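Local coordinates for protein AimR transcriptional regulator (Bacillus phage phi3T, PDB 5ZVV) that acts as a dimeric transcription activator of the aimX locus in the phage lysis-lysogeny switch, and is inactivated when the arbitrium peptide converts it to a monomer, at residues C78-V83 with Q111-V116; N199-L202 with L208-R211. One frame throughout, in Å; residues are numbered along the deposited sequence.

Interaction 1. Residues C78-V83 with Q111-V116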
loop_
_atom_site.group_PDB
_atom_site.type_symbol
_atom_site.label_atom_id
_atom_site.label_comp_id
_atom_site.label_asym_id
_atom_site.label_seq_id
_atom_site.Cartn_x
_atom_site.Cartn_y
_atom_site.Cartn_z
ATOM N N CYS A 78 30.778 17.192 10.202
ATOM C CA CYS A 78 30.700 18.017 9.001
ATOM C C CYS A 78 30.507 17.178 7.744
ATOM O O CYS A 78 29.796 17.590 6.822
ATOM C CB CYS A 78 31.953 18.878 8.872
ATOM S SG CYS A 78 31.766 20.551 9.504
ATOM N N ALA A 79 31.130 16.000 7.687
ATOM C CA ALA A 79 30.981 15.150 6.509
ATOM C C ALA A 79 29.566 14.592 6.402
ATOM O O ALA A 79 29.015 14.489 5.299
ATOM C CB ALA A 79 32.008 14.019 6.545
ATOM N N ARG A 80 28.963 14.228 7.536
ATOM C CA ARG A 80 27.586 13.737 7.531
ATOM C C ARG A 80 26.619 14.831 7.091
ATOM O O ARG A 80 25.761 14.616 6.215
ATOM C CB ARG A 80 27.231 13.213 8.922
ATOM C CG ARG A 80 28.317 12.339 9.526
ATOM C CD ARG A 80 27.922 11.746 10.872
ATOM N NE ARG A 80 29.085 11.167 11.537
ATOM C CZ ARG A 80 29.650 11.663 12.631
ATOM N NH1 ARG A 80 29.143 12.737 13.215
ATOM N NH2 ARG A 80 30.715 11.071 13.155
ATOM N N GLN A 81 26.746 16.019 7.689
ATOM C CA GLN A 81 25.993 17.170 7.204
ATOM C C GLN A 81 26.192 17.354 5.707
ATOM O O GLN A 81 25.235 17.634 4.973
ATOM C CB GLN A 81 26.415 18.433 7.958
ATOM C CG GLN A 81 26.081 18.417 9.436
ATOM C CD GLN A 81 26.555 19.665 10.158
ATOM O OE1 GLN A 81 27.653 20.159 9.909
ATOM N NE2 GLN A 81 25.724 20.182 11.054
ATOM N N SER A 82 27.426 17.171 5.232
ATOM C CA SER A 82 27.708 17.370 3.815
ATOM C C SER A 82 26.972 16.352 2.955
ATOM O O SER A 82 26.500 16.686 1.864
ATOM C CB SER A 82 29.213 17.302 3.557
ATOM O OG SER A 82 29.644 15.968 3.361
ATOM N N VAL A 83 26.853 15.104 3.425
ATOM C CA VAL A 83 26.140 14.120 2.614
ATOM C C VAL A 83 24.656 14.458 2.557
ATOM O O VAL A 83 24.011 14.291 1.510
ATOM C CB VAL A 83 26.391 12.680 3.113
ATOM C CG1 VAL A 83 25.455 12.289 4.250
ATOM C CG2 VAL A 83 26.251 11.697 1.957
ATOM N N GLN A 111 30.295 5.651 9.263
ATOM C CA GLN A 111 29.993 4.438 8.507
ATOM C C GLN A 111 28.492 4.199 8.432
ATOM O O GLN A 111 27.970 3.791 7.389
ATOM C CB GLN A 111 30.683 3.232 9.142
ATOM C CG GLN A 111 32.194 3.283 9.133
ATOM C CD GLN A 111 32.811 2.074 9.809
ATOM O OE1 GLN A 111 32.115 1.112 10.142
ATOM N NE2 GLN A 111 34.123 2.116 10.019
ATOM N N GLU A 112 27.785 4.447 9.535
ATOM C CA GLU A 112 26.343 4.244 9.571
ATOM C C GLU A 112 25.633 5.190 8.610
ATOM O O GLU A 112 24.765 4.771 7.832
ATOM C CB GLU A 112 25.852 4.433 11.006
ATOM C CG GLU A 112 24.362 4.601 11.176
ATOM C CD GLU A 112 23.989 4.796 12.630
ATOM O OE1 GLU A 112 24.615 4.141 13.490
ATOM O OE2 GLU A 112 23.091 5.615 12.916
ATOM N N TRP A 113 25.994 6.477 8.649
ATOM C CA TRP A 113 25.444 7.433 7.693
ATOM C C TRP A 113 25.737 7.006 6.262
ATOM O O TRP A 113 24.864 7.078 5.390
ATOM C CB TRP A 113 26.018 8.825 7.950
ATOM C CG TRP A 113 25.358 9.565 9.067
ATOM C CD1 TRP A 113 25.307 9.196 10.380
ATOM C CD2 TRP A 113 24.674 10.820 8.974
ATOM N NE1 TRP A 113 24.624 10.140 11.109
ATOM C CE2 TRP A 113 24.225 11.147 10.270
ATOM C CE3 TRP A 113 24.392 11.697 7.919
ATOM C CZ2 TRP A 113 23.511 12.315 10.540
ATOM C CZ3 TRP A 113 23.685 12.856 8.189
ATOM C CH2 TRP A 113 23.251 13.154 9.492
ATOM N N GLY A 114 26.967 6.557 6.005
ATOM C CA GLY A 114 27.326 6.146 4.660
ATOM C C GLY A 114 26.519 4.957 4.182
ATOM O O GLY A 114 26.132 4.887 3.014
ATOM N N LYS A 115 26.245 4.009 5.081
ATOM C CA LYS A 115 25.484 2.828 4.692
ATOM C C LYS A 115 24.017 3.167 4.467
ATOM O O LYS A 115 23.397 2.665 3.522
ATOM C CB LYS A 115 25.639 1.737 5.752
ATOM C CG LYS A 115 27.010 1.072 5.730
ATOM C CD LYS A 115 27.470 0.653 7.120
ATOM C CE LYS A 115 26.611 -0.455 7.696
ATOM N NZ LYS A 115 27.057 -0.833 9.067
ATOM N N VAL A 116 23.447 4.028 5.315
ATOM C CA VAL A 116 22.042 4.393 5.156
ATOM C C VAL A 116 21.843 5.203 3.882
ATOM O O VAL A 116 20.918 4.945 3.103
ATOM C CB VAL A 116 21.534 5.149 6.396
ATOM C CG1 VAL A 116 20.119 5.657 6.165
ATOM C CG2 VAL A 116 21.575 4.244 7.614
#
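Trp113 spans the gap between two helices and lays one face of its indole against the side chain of Arg80, a worked example of how a long cationic residue can serve as an apolar surface. The closest part of that side chain is its root. Arg80 CB stands 3.5 Å from the centroid of the six-membered ring, 18° off the ring normal, a CH-pi contact that sits somewhat toward the rim. From there the arginine runs on across the same ring system: CG is anti to the carbonyl carbon (chi1 -45°) and the chain is extended as far as NE, which carries CD over the five-membered ring, 3.7 Å from Trp113 NE1. The two side chains thus cross at about a right angle, with methylenes rather than charge doing most of the touching. The guanidinium stands higher above the same face; its CZ lies 5.7 Å from the centroid of the five-membered ring, so any cation-pi attraction is weak at most. Arg80 NE and NH2 make weak hydrogen bonds to Ser110 OG and Asn107 OD1, near the start of helix 108-124. The backbone also takes part, since Arg80 O approaches Trp113 CZ3 to 3.4 Å.

Val83, one turn further on, meets the indole differently. Its CG1 methyl lies in the plane of the ring at the edge, 3.9 Å from Trp113 CE3, so that face and edge are both engaged by the same helix. Met147 and Glu146 of helix 145-161 also touch the tryptophan.

The two segments run nearly parallel, 13° between their axes and 10.3 Å apart, with helix 92-103 between them in sequence. Such parallel packing of alternate helices is characteristic of TPR-like alpha-solenoids, in keeping with the clan to which this region belongs.

Interaction 2. Residues N199-L202 with L208-R211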
loop_
_atom_site.group_PDB
_atom_site.type_symbol
_atom_site.label_atom_id
_atom_site.label_comp_id
_atom_site.label_asym_id
_atom_site.label_seq_id
_atom_site.Cartn_x
_atom_site.Cartn_y
_atom_site.Cartn_z
ATOM N N ASN A 199 3.048 16.839 -1.545
ATOM C CA ASN A 199 2.601 16.095 -2.719
ATOM C C ASN A 199 1.534 15.067 -2.353
ATOM O O ASN A 199 0.598 14.834 -3.131
ATOM C CB ASN A 199 3.793 15.431 -3.406
ATOM C CG ASN A 199 4.700 16.435 -4.092
ATOM O OD1 ASN A 199 4.250 17.488 -4.551
ATOM N ND2 ASN A 199 5.986 16.113 -4.166
ATOM N N ILE A 200 1.649 14.451 -1.171
ATOM C CA ILE A 200 0.584 13.570 -0.694
ATOM C C ILE A 200 -0.742 14.321 -0.648
ATOM O O ILE A 200 -1.772 13.836 -1.133
ATOM C CB ILE A 200 0.935 12.989 0.687
ATOM C CG1 ILE A 200 2.110 12.017 0.589
ATOM C CG2 ILE A 200 -0.278 12.301 1.293
ATOM C CD1 ILE A 200 2.544 11.470 1.932
ATOM N N SER A 201 -0.729 15.525 -0.073
ATOM C CA SER A 201 -1.961 16.289 0.085
ATOM C C SER A 201 -2.523 16.715 -1.262
ATOM O O SER A 201 -3.739 16.656 -1.475
ATOM C CB SER A 201 -1.710 17.506 0.973
ATOM O OG SER A 201 -1.246 17.103 2.250
ATOM N N LEU A 202 -1.657 17.151 -2.181
ATOM C CA LEU A 202 -2.134 17.524 -3.508
ATOM C C LEU A 202 -2.765 16.335 -4.219
ATOM O O LEU A 202 -3.786 16.481 -4.902
ATOM C CB LEU A 202 -0.987 18.103 -4.340
ATOM C CG LEU A 202 -1.307 18.595 -5.756
ATOM C CD1 LEU A 202 -0.409 19.763 -6.101
ATOM C CD2 LEU A 202 -1.129 17.492 -6.795
ATOM N N LEU A 208 -5.555 23.077 0.549
ATOM C CA LEU A 208 -5.064 23.913 1.639
ATOM C C LEU A 208 -3.926 23.230 2.384
ATOM O O LEU A 208 -2.939 23.874 2.755
ATOM C CB LEU A 208 -6.203 24.252 2.602
ATOM C CG LEU A 208 -7.371 25.059 2.034
ATOM C CD1 LEU A 208 -8.410 25.326 3.114
ATOM C CD2 LEU A 208 -6.878 26.361 1.419
ATOM N N GLU A 209 -4.050 21.922 2.613
ATOM C CA GLU A 209 -2.985 21.168 3.267
ATOM C C GLU A 209 -1.707 21.181 2.432
ATOM O O GLU A 209 -0.606 21.383 2.965
ATOM C CB GLU A 209 -3.469 19.740 3.510
ATOM C CG GLU A 209 -2.674 18.935 4.507
ATOM C CD GLU A 209 -3.375 17.635 4.856
ATOM O OE1 GLU A 209 -4.601 17.543 4.623
ATOM O OE2 GLU A 209 -2.705 16.708 5.351
ATOM N N ALA A 210 -1.837 20.978 1.118
ATOM C CA ALA A 210 -0.671 20.994 0.242
ATOM C C ALA A 210 0.011 22.356 0.255
ATOM O O ALA A 210 1.243 22.443 0.322
ATOM C CB ALA A 210 -1.079 20.612 -1.180
ATOM N N ARG A 211 -0.777 23.433 0.195
ATOM C CA ARG A 211 -0.203 24.772 0.276
ATOM C C ARG A 211 0.475 24.999 1.621
ATOM O O ARG A 211 1.529 25.640 1.691
ATOM C CB ARG A 211 -1.287 25.823 0.036
ATOM C CG ARG A 211 -1.910 25.759 -1.350
ATOM C CD ARG A 211 -3.108 26.689 -1.468
ATOM N NE ARG A 211 -3.889 26.397 -2.667
ATOM C CZ ARG A 211 -5.115 26.855 -2.892
ATOM N NH1 ARG A 211 -5.711 27.633 -1.999
ATOM N NH2 ARG A 211 -5.748 26.532 -4.012
#
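Ser201 and Ala210 bring two helices together almost backbone to backbone, their CA atoms only 4.9 Å apart. Walking along 199-202, the contact begins at this serine, whose CB points toward the partner helix and lies 3.5 Å from Ala210 N. The two CB atoms, Ser201 CB and Ala210 CB, are 3.8 Å apart, a spacing that small side chains on both sides make possible. The hydroxyl has a different neighbour. With OG anti to the carbonyl carbon (chi1 -59°), it lies beside its own backbone N and hydrogen-bonds to Glu197 O, one turn back in the same helix. In that position Ser201 OG also rests against the aliphatic stem of Glu209, 3.2 Å from CG.

Glu209 is extended, its CG anti to the backbone N, and passes across the serine hydroxyl. No hydrogen bond is formed between them, although Glu209 OE2 passes 3.4 Å from Ser201 OG; Glu209 OE1 instead bonds to Ser206 OG, in the turn that links the two helices.

At Leu202 the next step brings the backbone into play, because the methyl of Ala210 sits 3.6 Å from Leu202 N. The same methyl is 4.0 Å from Leu202 CB, the one apolar side-chain pair of the contact. Leu202 also touches Thr233, Asn236 and Thr237 of helix 224-237, and Ala210 meets Thr237 as well, so this third helix packs against both residues.

Here the end of helix 184-203 is joined to the start of helix 207-220 as a tight helical hairpin. Chemically, Ser201 OG and Glu209 OE1 have their hydrogen bonds within or beside their own helices, which implies that closeness of fit between small residues, rather than directed polar bonding, joins the two segments.

In the fold
Both interactions belong to the same TPR-like helical array, yet they hold no helix in common, and their centres are 30 Å apart, with about 19 Å between nearest atoms. Interaction 1 is a buried contact near one end of the array, between helices separated by another in sequence; interaction 2 is only partly buried, lies nearer the centre of the chain and joins sequence neighbours across a short turn. Their chemistry follows: the wider helix spacing of 78-83 with 111-116 is bridged by a large aromatic, whereas 199-202 and 208-211 approach so closely that serine and alanine suffice, with an exposed glutamate at the margin.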